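Local coordinates for ABC transporter sugar binding protein (Xanthomonas axonopodis pv. citri, PDB 3UOR) that probably binds maltose or related sugars in the periplasm and hands them to an ABC transporter for import, at residues N129-G133 against T134-V138; P105-P108 against Y109-R112. All blocks are in the same frame, centred on the assembly; numbering follows the deposited sequence.

Contact 1 of 2, residues N129-G133 against T134-V138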
ATOM      1  N   ASN A 129      -2.352  -8.902  -8.349  1.00 30.10           N
ATOM      2  CA  ASN A 129      -1.455  -9.583  -9.285  1.00 33.54           C
ATOM      3  C   ASN A 129      -2.172 -10.109 -10.515  1.00 36.63           C
ATOM      4  O   ASN A 129      -1.569 -10.739 -11.373  1.00 40.15           O
ATOM      5  CB  ASN A 129      -0.705 -10.721  -8.601  1.00 38.70           C
ATOM      6  CG  ASN A 129       0.378 -10.222  -7.686  1.00 40.72           C
ATOM      7  OD1 ASN A 129       1.544 -10.546  -7.865  1.00 48.13           O
ATOM      8  ND2 ASN A 129       0.005  -9.419  -6.711  1.00 48.06           N
ATOM      9  N   LEU A 130      -3.473  -9.870 -10.588  1.00 37.39           N
ATOM     10  CA  LEU A 130      -4.253 -10.359 -11.717  1.00 35.45           C
ATOM     11  C   LEU A 130      -4.441  -9.236 -12.723  1.00 43.45           C
ATOM     12  O   LEU A 130      -4.915  -8.150 -12.388  1.00 45.25           O
ATOM     13  CB  LEU A 130      -5.607 -10.875 -11.244  1.00 31.43           C
ATOM     14  CG  LEU A 130      -5.556 -12.236 -10.555  1.00 45.27           C
ATOM     15  CD1 LEU A 130      -6.879 -12.533  -9.859  1.00 49.58           C
ATOM     16  CD2 LEU A 130      -5.230 -13.298 -11.595  1.00 42.69           C
ATOM     17  N   VAL A 131      -4.029  -9.484 -13.952  1.00 45.74           N
ATOM     18  CA  VAL A 131      -4.162  -8.476 -14.980  1.00 52.93           C
ATOM     19  C   VAL A 131      -4.944  -9.072 -16.126  1.00 57.97           C
ATOM     20  O   VAL A 131      -4.447  -9.949 -16.845  1.00 44.86           O
ATOM     21  CB  VAL A 131      -2.803  -7.967 -15.466  1.00 55.54           C
ATOM     22  CG1 VAL A 131      -2.997  -7.041 -16.646  1.00 57.39           C
ATOM     23  CG2 VAL A 131      -2.082  -7.247 -14.341  1.00 45.81           C
ATOM     24  N   ASP A 132      -6.184  -8.621 -16.267  1.00 58.73           N
ATOM     25  CA  ASP A 132      -7.019  -9.098 -17.339  1.00 59.76           C
ATOM     26  C   ASP A 132      -7.292 -10.578 -17.127  1.00 62.02           C
ATOM     27  O   ASP A 132      -7.286 -11.358 -18.079  1.00 54.46           O
ATOM     28  CB  ASP A 132      -6.299  -8.900 -18.670  1.00 74.88           C
ATOM     29  CG  ASP A 132      -7.253  -8.746 -19.824  1.00 90.99           C
ATOM     30  OD1 ASP A 132      -8.121  -7.847 -19.741  1.00 97.88           O
ATOM     31  OD2 ASP A 132      -7.131  -9.512 -20.808  1.00 92.37           O
ATOM     32  N   GLY A 133      -7.502 -10.961 -15.872  1.00 62.11           N
ATOM     33  CA  GLY A 133      -7.831 -12.334 -15.543  1.00 57.89           C
ATOM     34  C   GLY A 133      -6.656 -13.297 -15.551  1.00 60.23           C
ATOM     35  O   GLY A 133      -6.829 -14.498 -15.317  1.00 63.52           O
ATOM     36  N   THR A 134      -5.458 -12.784 -15.812  1.00 49.76           N
ATOM     37  CA  THR A 134      -4.268 -13.633 -15.841  1.00 47.11           C
ATOM     38  C   THR A 134      -3.306 -13.286 -14.701  1.00 44.80           C
ATOM     39  O   THR A 134      -2.999 -12.124 -14.486  1.00 35.28           O
ATOM     40  CB  THR A 134      -3.540 -13.537 -17.207  1.00 47.50           C
ATOM     41  OG1 THR A 134      -4.420 -13.985 -18.246  1.00 54.10           O
ATOM     42  CG2 THR A 134      -2.292 -14.412 -17.218  1.00 42.90           C
ATOM     43  N   LEU A 135      -2.832 -14.298 -13.976  1.00 41.76           N
ATOM     44  CA  LEU A 135      -1.946 -14.069 -12.841  1.00 33.93           C
ATOM     45  C   LEU A 135      -0.519 -13.824 -13.310  1.00 37.00           C
ATOM     46  O   LEU A 135       0.074 -14.669 -13.990  1.00 35.99           O
ATOM     47  CB  LEU A 135      -1.978 -15.268 -11.878  1.00 34.59           C
ATOM     48  CG  LEU A 135      -1.239 -15.078 -10.550  1.00 34.11           C
ATOM     49  CD1 LEU A 135      -1.973 -14.088  -9.681  1.00 30.07           C
ATOM     50  CD2 LEU A 135      -1.040 -16.399  -9.789  1.00 35.09           C
ATOM     51  N   TYR A 136       0.052 -12.686 -12.925  1.00 32.14           N
ATOM     52  CA  TYR A 136       1.415 -12.350 -13.371  1.00 31.83           C
ATOM     53  C   TYR A 136       2.439 -12.169 -12.264  1.00 32.80           C
ATOM     54  O   TYR A 136       3.571 -11.787 -12.523  1.00 35.72           O
ATOM     55  CB  TYR A 136       1.393 -11.089 -14.232  1.00 39.22           C
ATOM     56  CG  TYR A 136       0.854 -11.332 -15.622  1.00 39.64           C
ATOM     57  CD1 TYR A 136       1.604 -12.020 -16.562  1.00 36.40           C
ATOM     58  CD2 TYR A 136      -0.397 -10.868 -15.992  1.00 39.71           C
ATOM     59  CE1 TYR A 136       1.121 -12.243 -17.849  1.00 43.68           C
ATOM     60  CE2 TYR A 136      -0.891 -11.083 -17.273  1.00 46.14           C
ATOM     61  CZ  TYR A 136      -0.128 -11.771 -18.195  1.00 49.95           C
ATOM     62  OH  TYR A 136      -0.624 -11.994 -19.460  1.00 62.37           O
ATOM     63  N   GLY A 137       2.047 -12.403 -11.022  1.00 34.90           N
ATOM     64  CA  GLY A 137       2.991 -12.299  -9.929  1.00 25.48           C
ATOM     65  C   GLY A 137       2.480 -13.061  -8.718  1.00 29.69           C
ATOM     66  O   GLY A 137       1.370 -13.605  -8.727  1.00 31.67           O
ATOM     67  N   VAL A 138       3.283 -13.083  -7.659  1.00 30.81           N
ATOM     68  CA  VAL A 138       2.821 -13.582  -6.366  1.00 31.51           C
ATOM     69  C   VAL A 138       3.074 -12.477  -5.351  1.00 33.35           C
ATOM     70  O   VAL A 138       4.165 -11.905  -5.325  1.00 34.62           O
ATOM     71  CB  VAL A 138       3.581 -14.879  -5.951  1.00 33.89           C
ATOM     72  CG1 VAL A 138       3.157 -15.332  -4.559  1.00 30.25           C
ATOM     73  CG2 VAL A 138       3.346 -15.981  -6.971  1.00 28.94           C
TER

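Contact 2 of 2, residues P105-P108 against Y109-R112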
ATOM      1  N   PRO A 105       3.383 -15.885 -16.956  1.00 40.82           N
ATOM      2  CA  PRO A 105       2.132 -16.230 -16.265  1.00 43.04           C
ATOM      3  C   PRO A 105       2.426 -17.156 -15.091  1.00 50.76           C
ATOM      4  O   PRO A 105       3.166 -18.121 -15.250  1.00 52.03           O
ATOM      5  CB  PRO A 105       1.332 -16.981 -17.331  1.00 37.12           C
ATOM      6  CG  PRO A 105       1.915 -16.485 -18.656  1.00 41.62           C
ATOM      7  CD  PRO A 105       3.373 -16.288 -18.372  1.00 38.99           C
ATOM      8  N   MET A 106       1.848 -16.865 -13.933  1.00 46.86           N
ATOM      9  CA  MET A 106       2.207 -17.559 -12.717  1.00 41.85           C
ATOM     10  C   MET A 106       1.243 -18.669 -12.343  1.00 44.31           C
ATOM     11  O   MET A 106       1.571 -19.505 -11.512  1.00 45.45           O
ATOM     12  CB  MET A 106       2.294 -16.579 -11.554  1.00 37.71           C
ATOM     13  CG  MET A 106       3.505 -15.681 -11.597  1.00 44.95           C
ATOM     14  SD  MET A 106       4.990 -16.634 -11.277  1.00 52.95           S
ATOM     15  CE  MET A 106       5.571 -16.716 -12.926  1.00 41.66           C
ATOM     16  N   GLN A 107       0.056 -18.678 -12.927  1.00 42.99           N
ATOM     17  CA  GLN A 107      -0.961 -19.627 -12.485  1.00 45.01           C
ATOM     18  C   GLN A 107      -0.526 -21.095 -12.602  1.00 45.73           C
ATOM     19  O   GLN A 107      -0.824 -21.886 -11.722  1.00 46.73           O
ATOM     20  CB  GLN A 107      -2.308 -19.387 -13.177  1.00 49.61           C
ATOM     21  CG  GLN A 107      -3.438 -20.273 -12.644  1.00 64.50           C
ATOM     22  CD  GLN A 107      -3.530 -20.300 -11.115  1.00 81.44           C
ATOM     23  OE1 GLN A 107      -3.247 -19.307 -10.439  1.00 85.20           O
ATOM     24  NE2 GLN A 107      -3.936 -21.444 -10.565  1.00 84.28           N
ATOM     25  N   PRO A 108       0.190 -21.460 -13.682  1.00 47.15           N
ATOM     26  CA  PRO A 108       0.685 -22.838 -13.801  1.00 46.99           C
ATOM     27  C   PRO A 108       1.634 -23.249 -12.663  1.00 50.88           C
ATOM     28  O   PRO A 108       1.633 -24.411 -12.257  1.00 56.34           O
ATOM     29  CB  PRO A 108       1.423 -22.833 -15.145  1.00 45.67           C
ATOM     30  CG  PRO A 108       0.771 -21.742 -15.915  1.00 47.96           C
ATOM     31  CD  PRO A 108       0.443 -20.679 -14.903  1.00 41.57           C
ATOM     32  N   TYR A 109       2.428 -22.314 -12.153  1.00 49.87           N
ATOM     33  CA  TYR A 109       3.324 -22.621 -11.040  1.00 45.09           C
ATOM     34  C   TYR A 109       2.541 -22.678  -9.739  1.00 41.92           C
ATOM     35  O   TYR A 109       2.789 -23.522  -8.886  1.00 44.70           O
ATOM     36  CB  TYR A 109       4.455 -21.592 -10.943  1.00 41.10           C
ATOM     37  CG  TYR A 109       5.356 -21.564 -12.155  1.00 47.08           C
ATOM     38  CD1 TYR A 109       6.480 -22.380 -12.233  1.00 49.29           C
ATOM     39  CD2 TYR A 109       5.078 -20.729 -13.233  1.00 52.63           C
ATOM     40  CE1 TYR A 109       7.305 -22.363 -13.358  1.00 49.49           C
ATOM     41  CE2 TYR A 109       5.900 -20.701 -14.360  1.00 53.41           C
ATOM     42  CZ  TYR A 109       7.010 -21.521 -14.410  1.00 62.17           C
ATOM     43  OH  TYR A 109       7.823 -21.496 -15.520  1.00 73.14           O
ATOM     44  N   VAL A 110       1.587 -21.770  -9.579  1.00 37.42           N
ATOM     45  CA  VAL A 110       0.841 -21.712  -8.331  1.00 31.68           C
ATOM     46  C   VAL A 110       0.037 -23.006  -8.189  1.00 38.70           C
ATOM     47  O   VAL A 110      -0.072 -23.576  -7.103  1.00 43.11           O
ATOM     48  CB  VAL A 110      -0.103 -20.485  -8.283  1.00 31.19           C
ATOM     49  CG1 VAL A 110      -1.065 -20.620  -7.116  1.00 26.95           C
ATOM     50  CG2 VAL A 110       0.712 -19.175  -8.184  1.00 30.60           C
ATOM     51  N   ALA A 111      -0.508 -23.470  -9.307  1.00 43.19           N
ATOM     52  CA  ALA A 111      -1.361 -24.647  -9.320  1.00 43.40           C
ATOM     53  C   ALA A 111      -0.601 -25.908  -8.922  1.00 45.25           C
ATOM     54  O   ALA A 111      -1.184 -26.838  -8.364  1.00 52.04           O
ATOM     55  CB  ALA A 111      -2.005 -24.828 -10.708  1.00 43.39           C
ATOM     56  N   ARG A 112       0.695 -25.940  -9.216  1.00 38.65           N
ATOM     57  CA  ARG A 112       1.518 -27.098  -8.889  1.00 33.95           C
ATOM     58  C   ARG A 112       2.258 -26.918  -7.577  1.00 45.02           C
ATOM     59  O   ARG A 112       3.101 -27.737  -7.227  1.00 43.95           O
ATOM     60  CB  ARG A 112       2.515 -27.346 -10.008  1.00 41.16           C
ATOM     61  CG  ARG A 112       1.814 -27.626 -11.349  1.00 45.72           C
ATOM     62  CD  ARG A 112       2.796 -27.996 -12.443  1.00 44.95           C
ATOM     63  NE  ARG A 112       2.169 -28.706 -13.571  1.00 51.36           N
ATOM     64  CZ  ARG A 112       2.745 -28.850 -14.768  1.00 62.11           C
ATOM     65  NH1 ARG A 112       3.946 -28.320 -14.999  1.00 60.64           N
ATOM     66  NH2 ARG A 112       2.123 -29.511 -15.743  1.00 63.90           N
TER

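Contact 1 of 2, residues N129-G133 against T134-V138
V131 and T134 face each other across a tight reversal of the chain, and two backbone bonds tie them together. V131 N donates to T134 O at 2.9 Å, with an N-H...O angle of 174°. The return bond from T134 N to V131 O is longer, 3.2 Å, and its donor sits above the carbonyl plane. One step further out, Y136 N reaches N129 O at 3.0 Å. Between these bonded positions L130 and L135 form the non-hydrogen-bonded pair, where L130 CD2 lies 3.8 Å from L135 CB and the two side chains cross obliquely. With its CG anti to the backbone N (chi1 -172°), L135 also brings CD1 to 3.8 Å from N129 CB. V131 points to the other face, on which its CB touches Y136 CD2 at 3.8 Å; V131 O lies at the edge of the tyrosine ring, near its plane. Further out, A98 and L99 of helix 94-99 pack on V131, and A98 also on Y136, while M106, Q107 and V110 pack on L135. K373 NZ binds L130 O. D132 and G133 occupy the turn corners with positive phi, which identifies a type I' turn closing a two-residue beta hairpin, here at the start of strand 134-150 of the mixed sheet, which is interrupted soon after L135.

Contact 2 of 2, residues P105-P108 against Y109-R112
Y109 and M106 meet near the beginning of helix 107-111, and the tyrosine can be followed outward from its backbone. Its CB lies 3.6 Å from M106 O. Because CG stands anti to the carbonyl carbon, beside the backbone N (chi1 -63°), the ring is carried back toward the residues preceding the helix. CG passes near P108 C, on an oblique line to the ring. CD2 then meets two groups: M106 CE at 4.1 Å and P105 O at 3.8 Å. The carbonyl oxygen lies near the ring plane, at its edge, and is also close to CE2. The sulfur of M106 stands 5.4 Å from the Y109 ring centroid, 47° off the normal, an oblique Met-aromatic contact. At the tip, Y109 OH makes a weak hydrogen bond to E104 OE2. The ring of W318 in helix 314-324 also meets the tyrosine ring, planes about 30° apart.

Beneath the side chains, M106 O takes V110 N at 3.0 Å and a weak bond from Y109 N. Q107 O similarly accepts A111 N at 2.9 Å, so two successive i to i+4 bonds define the short helix. Bent at chi2, the glutamine lies along its own helix: OE1 approaches V110 CB and NE2 reaches 3.9 Å from A111 CB. P108 has no N-H to give, and it precedes Y109 and V110, whose N-H groups bond to M106 O.

The chemistry is thus divided: main-chain bonds set the helical geometry, whereas within the segment the tyrosine meets the methionine sulfur and methyl and, at its polarised C-H edge, a carbonyl; outside it, the W318 ring and a weak bond at its hydroxyl add to these.

Contacts 1 and 2 touch, their centres about 11 Å apart, and 105-112 precedes 129-138 along the chain. They hold different elements: 129-138 is a hairpin entering the mixed sheet, whereas 105-112 is a short helix with its lead-in. Both are partly buried, but contact 2 lies further from the chain centre (about 24 Å against 17 Å) and has four exposed residues to the two of contact 1. Cross-strand bonds order the hairpin; i to i+4 bonds order the helix. L135 joins them: its O probably accepts a hydrogen bond from M106 N at 2.8 Å, and its CD2 packs on V110 CG2 at 3.7 Å.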